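Local coordinates for sialyltransferase 0160 (Photobacterium damselae, PDB 4R84), which probably transfers sialic acid from CMP-sialic acid to the galactose end of an acceptor glycan, as a bacterial sialyltransferase of the GT-B structural group, at residues T45-P50 / S80-A85; Y94-K99 / T111-V116; I124-L129 / Y202-H207; G176-P181 / F209-P214. All coordinates share one frame; numbering follows the deposited sequence.

Contact 1 of 4, residues T45-P50 / S80-A85; sequences TYQLTP and SFDFVA
Y46 and F83 exchange two backbone hydrogen bonds: Y46 N gives to F83 O, and F83 N gives back to Y46 O, each at 2.8 Å. They form one hydrogen-bonded pair of the antiparallel strands 45-48 and 81-84. L48 and F81 form the second. There L48 N to F81 O is bent, 133° at the hydrogen, while F81 N to L48 O is straighter. The N-to-C directions of the two short strands differ by 145°, so the pair is antiparallel but clearly skewed.

Apolar contact gathers on the face that carries Y46, L48, F81 and F83. CB of L48 sits over one face of the F81 ring, offset toward its rim, in a CH-pi contact. CD1 of L48 reaches F81 CZ at 3.4 Å. F81 CG stands between the backbone N and the carbonyl carbon (chi1 65°), which keeps the ring alongside the L48 side chain. This face turns inward, against strands 92-101 and 106-125. The pair thus forms a two-stranded sheet packed on a larger one, in a region matched to the K319L-like PKD family, whose domains are beta sandwiches. On this inner side F83 meets Y94 edge-to-face.

The other face carries T45, Q47, D82 and V84. There the T45 methyl CG2 lies in van der Waals contact across D82 CG (3.6 Å).

Polar contact is made on this same face and past the last bridge. Q47 extends its chain, and a water accepts from Q47 NE2 and donates to D82 OD1 at 2.7 Å. Beyond the strands, the hydroxyls T49 OG1 and S80 OG share a hydrogen bond of 2.7 Å.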
# COMPACT_ATOMS: atom_id res chain seq x y z
N THR A 45 -15.27 -26.16 -0.81
CA THR A 45 -15.37 -27.26 -1.76
C THR A 45 -14.53 -27.00 -3.02
O THR A 45 -14.46 -25.88 -3.52
CB THR A 45 -16.85 -27.49 -2.15
OG1 THR A 45 -17.60 -27.85 -0.98
CG2 THR A 45 -16.99 -28.60 -3.20
N TYR A 46 -13.84 -28.04 -3.47
CA TYR A 46 -13.12 -28.01 -4.74
C TYR A 46 -13.63 -29.17 -5.59
O TYR A 46 -13.76 -30.28 -5.09
CB TYR A 46 -11.62 -28.11 -4.50
CG TYR A 46 -10.79 -27.97 -5.76
CD1 TYR A 46 -10.57 -29.06 -6.60
CD2 TYR A 46 -10.21 -26.75 -6.10
CE1 TYR A 46 -9.81 -28.93 -7.76
CE2 TYR A 46 -9.45 -26.62 -7.25
CZ TYR A 46 -9.25 -27.70 -8.07
OH TYR A 46 -8.49 -27.55 -9.21
N GLN A 47 -13.96 -28.92 -6.86
CA GLN A 47 -14.45 -30.01 -7.72
C GLN A 47 -13.31 -30.71 -8.45
O GLN A 47 -12.67 -30.13 -9.32
CB GLN A 47 -15.45 -29.51 -8.76
CG GLN A 47 -16.08 -30.67 -9.53
CD GLN A 47 -16.91 -30.24 -10.73
OE1 GLN A 47 -16.47 -29.43 -11.55
NE2 GLN A 47 -18.11 -30.78 -10.84
N LEU A 48 -13.05 -31.96 -8.10
CA LEU A 48 -12.08 -32.74 -8.86
C LEU A 48 -12.69 -33.17 -10.19
O LEU A 48 -13.81 -33.70 -10.24
CB LEU A 48 -11.58 -33.94 -8.06
CG LEU A 48 -10.61 -33.54 -6.94
CD1 LEU A 48 -10.52 -34.61 -5.88
CD2 LEU A 48 -9.22 -33.18 -7.47
N THR A 49 -11.94 -32.96 -11.27
CA THR A 49 -12.44 -33.22 -12.61
C THR A 49 -11.25 -33.42 -13.54
O THR A 49 -10.16 -32.91 -13.28
CB THR A 49 -13.32 -32.05 -13.11
OG1 THR A 49 -14.00 -32.42 -14.32
CG2 THR A 49 -12.48 -30.81 -13.36
N PRO A 50 -11.43 -34.20 -14.62
CA PRO A 50 -10.32 -34.31 -15.57
C PRO A 50 -10.03 -32.97 -16.23
O PRO A 50 -10.95 -32.20 -16.49
CB PRO A 50 -10.83 -35.33 -16.60
CG PRO A 50 -11.89 -36.12 -15.85
CD PRO A 50 -12.54 -35.12 -14.95
N SER A 80 -16.59 -36.27 -12.34
CA SER A 80 -16.32 -35.12 -11.48
C SER A 80 -16.96 -35.37 -10.13
O SER A 80 -18.04 -35.94 -10.05
CB SER A 80 -16.87 -33.84 -12.10
OG SER A 80 -16.27 -33.58 -13.36
N PHE A 81 -16.29 -34.94 -9.06
CA PHE A 81 -16.88 -35.05 -7.73
C PHE A 81 -16.32 -34.00 -6.81
O PHE A 81 -15.30 -33.36 -7.11
CB PHE A 81 -16.66 -36.44 -7.13
CG PHE A 81 -15.22 -36.76 -6.85
CD1 PHE A 81 -14.41 -37.28 -7.85
CD2 PHE A 81 -14.67 -36.51 -5.60
CE1 PHE A 81 -13.08 -37.57 -7.60
CE2 PHE A 81 -13.35 -36.79 -5.34
CZ PHE A 81 -12.55 -37.33 -6.35
N ASP A 82 -16.97 -33.82 -5.67
CA ASP A 82 -16.58 -32.76 -4.75
C ASP A 82 -15.63 -33.23 -3.66
O ASP A 82 -15.86 -34.25 -3.00
CB ASP A 82 -17.80 -32.14 -4.08
CG ASP A 82 -18.59 -31.23 -5.02
OD1 ASP A 82 -18.11 -30.92 -6.13
OD2 ASP A 82 -19.69 -30.80 -4.61
N PHE A 83 -14.55 -32.47 -3.50
CA PHE A 83 -13.65 -32.57 -2.36
C PHE A 83 -14.05 -31.47 -1.38
O PHE A 83 -13.99 -30.28 -1.72
CB PHE A 83 -12.20 -32.41 -2.82
CG PHE A 83 -11.18 -32.32 -1.71
CD1 PHE A 83 -10.56 -33.46 -1.23
CD2 PHE A 83 -10.81 -31.08 -1.18
CE1 PHE A 83 -9.60 -33.37 -0.22
CE2 PHE A 83 -9.86 -30.98 -0.17
CZ PHE A 83 -9.25 -32.13 0.31
N VAL A 84 -14.48 -31.87 -0.18
CA VAL A 84 -14.76 -30.91 0.88
C VAL A 84 -13.60 -30.88 1.85
O VAL A 84 -13.29 -31.90 2.47
CB VAL A 84 -16.04 -31.26 1.66
CG1 VAL A 84 -16.31 -30.20 2.74
CG2 VAL A 84 -17.22 -31.38 0.71
N ALA A 85 -12.92 -29.74 1.95
CA ALA A 85 -11.75 -29.62 2.81
C ALA A 85 -12.10 -29.78 4.28
O ALA A 85 -12.93 -29.04 4.81
CB ALA A 85 -11.04 -28.28 2.58
O HOH W 1 -19.15 -32.15 -8.32

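Contact 2 of 4, residues Y94-K99 / T111-V116; sequences YCFTFK and TTLTVV
This is a buried antiparallel strand pair, Y94-F96 against T111-L113, within the hairpin of strands 92-101 and 106-125. Two hydrogen-bonded pairs carry it. Y94 N gives to L113 O and L113 N to Y94 O, both at 2.7 Å. F96 N gives to T111 O and T111 N to F96 O, both at 2.9 Å. All four bonds are near straight, with angles at the hydrogen of 162° or more. C95 and T112 form the non-hydrogen-bonded pair between them, and T112 CA also approaches Y94 O.

The hairpin belongs to the region matched to the K319L-like PKD family, and its inner face looks toward strand 45-48. Y94, F96, T111 and L113 lie on that face. F96 and L113 cross at about a right angle, with F96 CE2 4.1 Å from L113 CD1. L48 packs on both of these side chains and on T111. The hydroxyl of T111 bonds to N36.

The Y94 ring leans diagonally along the partner strand to V115. CG stands anti to its carbonyl carbon (chi1 -66°). The two side chains cross obliquely, with Y94 CE1 3.7 Å from V115 CG2. L113 O lies at the ring edge, in plane.

C95 and T112 occupy the other face, where their side chains meet loosely, C95 SG being 4.4 Å from T112 CG2. C95 SG is disulfide-bonded to C66, which ties strand 92-101 to strand 59-66 on its far side.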
# COMPACT_ATOMS: atom_id res chain seq x y z
N TYR A 94 -3.38 -33.42 -0.36
CA TYR A 94 -4.16 -34.56 -0.82
C TYR A 94 -3.95 -34.65 -2.31
O TYR A 94 -4.16 -33.67 -3.02
CB TYR A 94 -5.64 -34.35 -0.49
CG TYR A 94 -5.95 -34.32 0.98
CD1 TYR A 94 -5.72 -33.19 1.74
CD2 TYR A 94 -6.53 -35.42 1.60
CE1 TYR A 94 -5.99 -33.17 3.07
CE2 TYR A 94 -6.82 -35.40 2.94
CZ TYR A 94 -6.55 -34.27 3.67
OH TYR A 94 -6.84 -34.24 5.02
N CYS A 95 -3.55 -35.82 -2.79
CA CYS A 95 -3.18 -36.02 -4.18
C CYS A 95 -4.19 -36.96 -4.86
O CYS A 95 -4.49 -38.03 -4.32
CB CYS A 95 -1.81 -36.65 -4.25
SG CYS A 95 -0.67 -35.91 -3.06
N PHE A 96 -4.72 -36.60 -6.03
CA PHE A 96 -5.71 -37.45 -6.73
C PHE A 96 -5.29 -37.64 -8.18
O PHE A 96 -4.78 -36.71 -8.81
CB PHE A 96 -7.11 -36.85 -6.66
CG PHE A 96 -7.58 -36.61 -5.26
CD1 PHE A 96 -8.19 -37.62 -4.53
CD2 PHE A 96 -7.36 -35.38 -4.64
CE1 PHE A 96 -8.62 -37.40 -3.23
CE2 PHE A 96 -7.78 -35.17 -3.34
CZ PHE A 96 -8.41 -36.17 -2.63
N THR A 97 -5.47 -38.85 -8.70
CA THR A 97 -5.14 -39.13 -10.09
C THR A 97 -6.35 -39.70 -10.83
O THR A 97 -6.98 -40.67 -10.38
CB THR A 97 -3.95 -40.11 -10.20
OG1 THR A 97 -2.76 -39.45 -9.77
CG2 THR A 97 -3.76 -40.58 -11.63
N PHE A 98 -6.70 -39.06 -11.94
CA PHE A 98 -7.74 -39.59 -12.81
C PHE A 98 -7.08 -40.25 -14.00
O PHE A 98 -6.15 -39.70 -14.60
CB PHE A 98 -8.69 -38.48 -13.28
CG PHE A 98 -9.70 -38.95 -14.29
CD1 PHE A 98 -10.91 -39.49 -13.87
CD2 PHE A 98 -9.44 -38.86 -15.65
CE1 PHE A 98 -11.85 -39.94 -14.80
CE2 PHE A 98 -10.37 -39.30 -16.59
CZ PHE A 98 -11.58 -39.84 -16.16
N LYS A 99 -7.57 -41.43 -14.36
CA LYS A 99 -7.12 -42.12 -15.56
C LYS A 99 -8.32 -42.43 -16.43
O LYS A 99 -9.28 -43.03 -15.96
CB LYS A 99 -6.37 -43.41 -15.22
CG LYS A 99 -5.03 -43.20 -14.55
CD LYS A 99 -4.43 -44.50 -14.05
CE LYS A 99 -3.12 -44.24 -13.32
NZ LYS A 99 -2.61 -45.47 -12.65
N THR A 111 -4.07 -34.03 -9.72
CA THR A 111 -4.42 -32.82 -9.01
C THR A 111 -3.96 -32.91 -7.57
O THR A 111 -4.27 -33.86 -6.87
CB THR A 111 -5.93 -32.56 -9.05
OG1 THR A 111 -6.33 -32.35 -10.41
CG2 THR A 111 -6.28 -31.34 -8.21
N THR A 112 -3.22 -31.90 -7.12
CA THR A 112 -2.78 -31.87 -5.74
C THR A 112 -3.49 -30.75 -5.01
O THR A 112 -3.36 -29.60 -5.39
CB THR A 112 -1.28 -31.67 -5.64
OG1 THR A 112 -0.63 -32.70 -6.38
CG2 THR A 112 -0.83 -31.70 -4.18
N LEU A 113 -4.27 -31.11 -4.00
CA LEU A 113 -4.99 -30.13 -3.21
C LEU A 113 -4.33 -29.97 -1.86
O LEU A 113 -4.11 -30.96 -1.15
CB LEU A 113 -6.45 -30.57 -3.02
CG LEU A 113 -7.21 -30.77 -4.34
CD1 LEU A 113 -8.68 -31.19 -4.08
CD2 LEU A 113 -7.09 -29.51 -5.21
N THR A 114 -4.03 -28.74 -1.47
CA THR A 114 -3.49 -28.49 -0.15
C THR A 114 -4.59 -27.79 0.68
O THR A 114 -5.10 -26.75 0.29
CB THR A 114 -2.20 -27.63 -0.20
OG1 THR A 114 -1.20 -28.32 -0.97
CG2 THR A 114 -1.63 -27.43 1.19
N VAL A 115 -4.97 -28.41 1.78
CA VAL A 115 -5.96 -27.81 2.68
C VAL A 115 -5.28 -26.80 3.56
O VAL A 115 -4.29 -27.12 4.22
CB VAL A 115 -6.66 -28.89 3.54
CG1 VAL A 115 -7.56 -28.25 4.60
CG2 VAL A 115 -7.45 -29.83 2.64
N VAL A 116 -5.78 -25.57 3.51
CA VAL A 116 -5.15 -24.46 4.21
C VAL A 116 -6.11 -23.79 5.16
O VAL A 116 -7.32 -23.86 5.01
CB VAL A 116 -4.59 -23.41 3.22
CG1 VAL A 116 -3.55 -24.08 2.32
CG2 VAL A 116 -5.71 -22.81 2.39

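Contact 3 of 4, residues I124-L129 / Y202-H207; sequences IDHASL and YTNTAH
The C-terminal ends of two parallel strands, 106-125 and 197-204, meet here in the Rossmann-like domain that borders the donor pocket. I124 N gives a hydrogen bond to Y202 O at 3.0 Å. T203 OG1 is anti to the backbone N (chi1 -167°), which turns it to I124 O. It donates to that oxygen at 2.6 Å, from above the carbonyl plane.

Beyond the strands the side chains take over. D125 OD1 accepts twice. N204 ND2 comes nearly along the C-O axis at 3.1 Å, with the oxygen in the amide plane of N204. A127 N comes from above the carboxylate plane and closes an Asx turn. D125 OD2 bonds to S131. The N204 amide donates to D125 and to D235, and so links the two carboxylates. N204 OD1 takes weak bonds from A206 N and H207 ND1.

H126 and H207 form a T-shaped pair, with planes at 85° and centroids 4.5 Å apart. The edge of H126 is directed at the face of H207, and H126 CE1 comes to 3.0 Å from H207 ND1. With chi1 at 70°, H126 CG lies over its own backbone, and the ring reaches the turn after strand 197-204.

The Asx turn leads to S128, which touches the bound CMP-3-fluoro-sialic acid. The bonds from N204 ND2 and A127 N fix D125 OD1 at the head of that turn. D125 and N204 therefore probably help to set the path of the chain into the pocket.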
# COMPACT_ATOMS: atom_id res chain seq x y z
N ILE A 124 -4.92 -1.17 7.86
CA ILE A 124 -5.07 -0.03 8.76
C ILE A 124 -4.18 1.12 8.31
O ILE A 124 -2.97 0.93 8.20
CB ILE A 124 -4.70 -0.38 10.20
CG1 ILE A 124 -5.44 -1.64 10.66
CG2 ILE A 124 -5.03 0.80 11.15
CD1 ILE A 124 -4.78 -2.32 11.83
N ASP A 125 -4.77 2.28 8.04
CA ASP A 125 -3.96 3.44 7.66
C ASP A 125 -4.74 4.73 7.82
O ASP A 125 -5.94 4.76 7.60
CB ASP A 125 -3.48 3.34 6.22
CG ASP A 125 -2.61 4.52 5.81
OD1 ASP A 125 -1.75 4.93 6.61
OD2 ASP A 125 -2.77 5.02 4.68
N HIS A 126 -4.03 5.79 8.17
CA HIS A 126 -4.65 7.09 8.34
C HIS A 126 -4.13 8.08 7.30
O HIS A 126 -4.55 9.23 7.28
CB HIS A 126 -4.40 7.63 9.75
CG HIS A 126 -2.98 8.02 9.99
ND1 HIS A 126 -1.96 7.10 10.13
CD2 HIS A 126 -2.40 9.24 10.11
CE1 HIS A 126 -0.82 7.73 10.33
NE2 HIS A 126 -1.06 9.04 10.32
N ALA A 127 -3.21 7.64 6.46
CA ALA A 127 -2.60 8.52 5.46
C ALA A 127 -3.15 8.22 4.06
O ALA A 127 -4.31 7.84 3.91
CB ALA A 127 -1.09 8.38 5.49
N SER A 128 -2.34 8.45 3.03
CA SER A 128 -2.80 8.21 1.66
C SER A 128 -2.05 7.09 0.99
O SER A 128 -2.66 6.14 0.50
CB SER A 128 -2.66 9.48 0.81
OG SER A 128 -3.66 10.41 1.14
N LEU A 129 -0.74 7.23 0.94
CA LEU A 129 0.11 6.33 0.17
C LEU A 129 -0.03 4.84 0.60
O LEU A 129 -0.26 3.98 -0.25
CB LEU A 129 1.57 6.80 0.26
CG LEU A 129 2.53 6.02 -0.64
CD1 LEU A 129 1.97 5.95 -2.06
CD2 LEU A 129 3.92 6.67 -0.59
N TYR A 202 -1.48 -5.16 7.01
CA TYR A 202 -1.01 -4.14 6.08
C TYR A 202 -1.20 -2.80 6.73
O TYR A 202 -2.34 -2.42 7.03
CB TYR A 202 -1.80 -4.17 4.77
CG TYR A 202 -1.79 -5.52 4.07
CD1 TYR A 202 -2.62 -6.55 4.50
CD2 TYR A 202 -0.96 -5.74 2.98
CE1 TYR A 202 -2.62 -7.79 3.86
CE2 TYR A 202 -0.96 -6.97 2.32
CZ TYR A 202 -1.78 -7.99 2.78
OH TYR A 202 -1.79 -9.22 2.14
N THR A 203 -0.12 -2.06 6.97
CA THR A 203 -0.31 -0.78 7.64
C THR A 203 0.84 0.16 7.34
O THR A 203 1.68 -0.12 6.48
CB THR A 203 -0.51 -0.97 9.17
OG1 THR A 203 -0.98 0.26 9.74
CG2 THR A 203 0.77 -1.41 9.87
N ASN A 204 0.80 1.29 8.03
CA ASN A 204 1.70 2.42 7.88
C ASN A 204 2.98 2.20 8.69
O ASN A 204 2.91 1.86 9.87
CB ASN A 204 0.92 3.67 8.34
CG ASN A 204 1.67 4.96 8.20
OD1 ASN A 204 2.80 5.09 8.64
ND2 ASN A 204 1.01 5.96 7.62
N THR A 205 4.14 2.33 8.06
CA THR A 205 5.39 2.01 8.76
C THR A 205 5.60 2.87 10.01
O THR A 205 5.95 2.34 11.07
CB THR A 205 6.61 2.18 7.83
OG1 THR A 205 6.45 1.34 6.70
CG2 THR A 205 7.89 1.82 8.56
N ALA A 206 5.41 4.18 9.89
CA ALA A 206 5.68 5.08 11.01
C ALA A 206 4.79 4.74 12.21
O ALA A 206 5.18 4.92 13.36
CB ALA A 206 5.50 6.55 10.59
N HIS A 207 3.61 4.19 11.95
CA HIS A 207 2.66 3.98 13.04
C HIS A 207 2.33 2.53 13.29
O HIS A 207 1.32 2.24 13.90
CB HIS A 207 1.40 4.77 12.75
CG HIS A 207 1.65 6.24 12.66
ND1 HIS A 207 1.88 6.89 11.46
CD2 HIS A 207 1.79 7.18 13.62
CE1 HIS A 207 2.12 8.17 11.69
NE2 HIS A 207 2.07 8.37 12.99

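Contact 4 of 4, residues G176-P181 / F209-P214; sequences GNNTSP and FNNLPP
T179 and N178 grip N211 tightly, while N210 lies on the looser side. T179 OG1 donates to N211 O at 2.7 Å, in the carbonyl plane and on a lone pair. T179 OG1 is anti to its own carbonyl carbon (chi1 -57°), which points it at N211 O. OG1 also packs on N211 CB at 3.4 Å.

The side-chain oxygen of N211 is held from two sides. N178 ND2 gives to N211 OD1 at 3.0 Å, and T179 N gives to the same oxygen at 3.2 Å. Both donors stand off the carbonyl plane, on opposite faces. The amide planes of N178 and N211 are 56° apart. The N211 side chain and T179 both pack on I124.

The outer side is thinner. N210 is exposed, and its CB touches N178 ND2 at 3.4 Å. On the side toward H126 a water links the segments: it donates to N177 O at 2.8 Å and accepts from N211 ND2 at 2.9 Å.

These residues join the short, weakly bonded strand 178-179 to helix 208-211 in a Rossmann-like domain. Strand 178-179 leads into helix 181-192, whose N-cap is S180; S180 OG bonds to M183 N. The bonding is consistent with a single orientation of the N211 amide: OD1 accepts twice, and ND2 donates to the water and to T203 OG1. One buried side chain thus ties the turn, the helix and strand 197-204 together through polar bonds.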
# COMPACT_ATOMS: atom_id res chain seq x y z
N GLY A 176 -9.43 7.68 16.28
CA GLY A 176 -8.54 8.74 15.87
C GLY A 176 -7.81 8.34 14.60
O GLY A 176 -8.41 8.26 13.53
N ASN A 177 -6.51 8.11 14.74
CA ASN A 177 -5.66 7.69 13.63
C ASN A 177 -5.33 6.21 13.66
O ASN A 177 -4.67 5.68 12.75
CB ASN A 177 -4.35 8.47 13.66
CG ASN A 177 -4.55 9.93 13.40
OD1 ASN A 177 -4.05 10.80 14.14
ND2 ASN A 177 -5.28 10.22 12.36
N ASN A 178 -5.78 5.52 14.69
CA ASN A 178 -5.28 4.16 14.89
C ASN A 178 -6.34 3.10 15.06
O ASN A 178 -7.53 3.38 15.12
CB ASN A 178 -4.36 4.16 16.10
CG ASN A 178 -3.22 5.14 15.94
OD1 ASN A 178 -3.16 6.15 16.63
ND2 ASN A 178 -2.31 4.85 15.00
N THR A 179 -5.86 1.87 15.14
CA THR A 179 -6.72 0.70 15.30
C THR A 179 -7.79 0.91 16.36
O THR A 179 -7.48 1.35 17.47
CB THR A 179 -5.89 -0.50 15.67
OG1 THR A 179 -4.89 -0.69 14.67
CG2 THR A 179 -6.76 -1.76 15.78
N SER A 180 -9.03 0.62 16.00
CA SER A 180 -10.15 0.80 16.92
C SER A 180 -10.45 -0.44 17.75
O SER A 180 -10.14 -1.57 17.35
CB SER A 180 -11.41 1.20 16.15
OG SER A 180 -11.83 0.16 15.28
N PRO A 181 -11.07 -0.24 18.91
CA PRO A 181 -11.56 -1.40 19.67
C PRO A 181 -12.59 -2.20 18.88
O PRO A 181 -12.67 -3.43 19.03
CB PRO A 181 -12.20 -0.77 20.91
CG PRO A 181 -11.52 0.57 21.04
CD PRO A 181 -11.25 1.03 19.64
N PHE A 209 3.55 0.48 15.42
CA PHE A 209 3.45 0.11 16.83
C PHE A 209 2.16 0.60 17.47
O PHE A 209 1.72 0.06 18.49
CB PHE A 209 4.65 0.65 17.62
CG PHE A 209 4.72 0.10 19.01
CD1 PHE A 209 5.09 -1.22 19.22
CD2 PHE A 209 4.38 0.88 20.11
CE1 PHE A 209 5.13 -1.75 20.49
CE2 PHE A 209 4.42 0.35 21.39
CZ PHE A 209 4.79 -0.97 21.58
N ASN A 210 1.55 1.63 16.90
CA ASN A 210 0.25 2.07 17.41
C ASN A 210 -0.89 1.20 16.88
O ASN A 210 -1.97 1.17 17.47
CB ASN A 210 -0.00 3.53 17.05
CG ASN A 210 0.79 4.49 17.91
OD1 ASN A 210 1.20 4.15 19.02
ND2 ASN A 210 1.00 5.69 17.40
N ASN A 211 -0.65 0.50 15.77
CA ASN A 211 -1.74 -0.22 15.12
C ASN A 211 -1.79 -1.73 15.32
O ASN A 211 -2.88 -2.30 15.43
CB ASN A 211 -1.72 0.04 13.60
CG ASN A 211 -2.16 1.46 13.24
OD1 ASN A 211 -2.89 2.12 14.00
ND2 ASN A 211 -1.70 1.93 12.08
N LEU A 212 -0.63 -2.40 15.37
CA LEU A 212 -0.65 -3.87 15.40
C LEU A 212 -0.68 -4.49 16.81
O LEU A 212 -1.40 -5.48 17.02
CB LEU A 212 0.55 -4.43 14.63
CG LEU A 212 0.60 -4.03 13.14
CD1 LEU A 212 1.64 -4.85 12.38
CD2 LEU A 212 -0.76 -4.17 12.47
N PRO A 213 0.08 -3.94 17.78
CA PRO A 213 0.01 -4.60 19.09
C PRO A 213 -1.40 -4.76 19.70
O PRO A 213 -1.60 -5.76 20.38
CB PRO A 213 0.88 -3.70 19.98
CG PRO A 213 1.88 -3.13 19.03
CD PRO A 213 1.11 -2.88 17.76
N PRO A 214 -2.34 -3.81 19.49
CA PRO A 214 -3.68 -4.03 20.06
C PRO A 214 -4.40 -5.24 19.51
O PRO A 214 -5.33 -5.73 20.16
CB PRO A 214 -4.43 -2.76 19.68
CG PRO A 214 -3.37 -1.72 19.56
CD PRO A 214 -2.21 -2.44 18.96
O HOH W 2 -2.84 4.40 11.04

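How the contacts relate
Contacts 1 and 2 lie in the N-terminal sandwich and share one apolar interior. Contacts 3 and 4 lie in the sialyltransferase region, with centres 11 Å apart, and touch each other; H126 CB packs on N177 O between them. The two groups stand about 40 Å apart between centres, yet strand 106-125 serves both contact 2 and contact 3. Contacts 2 and 3 are buried. Contacts 1 and 4 are partly buried, each with a bridging water; in contact 1 that water joins exposed Q47 and D82. Paired backbone bonds and apolar side chains dominate the first two, side-chain polar bonds the last two.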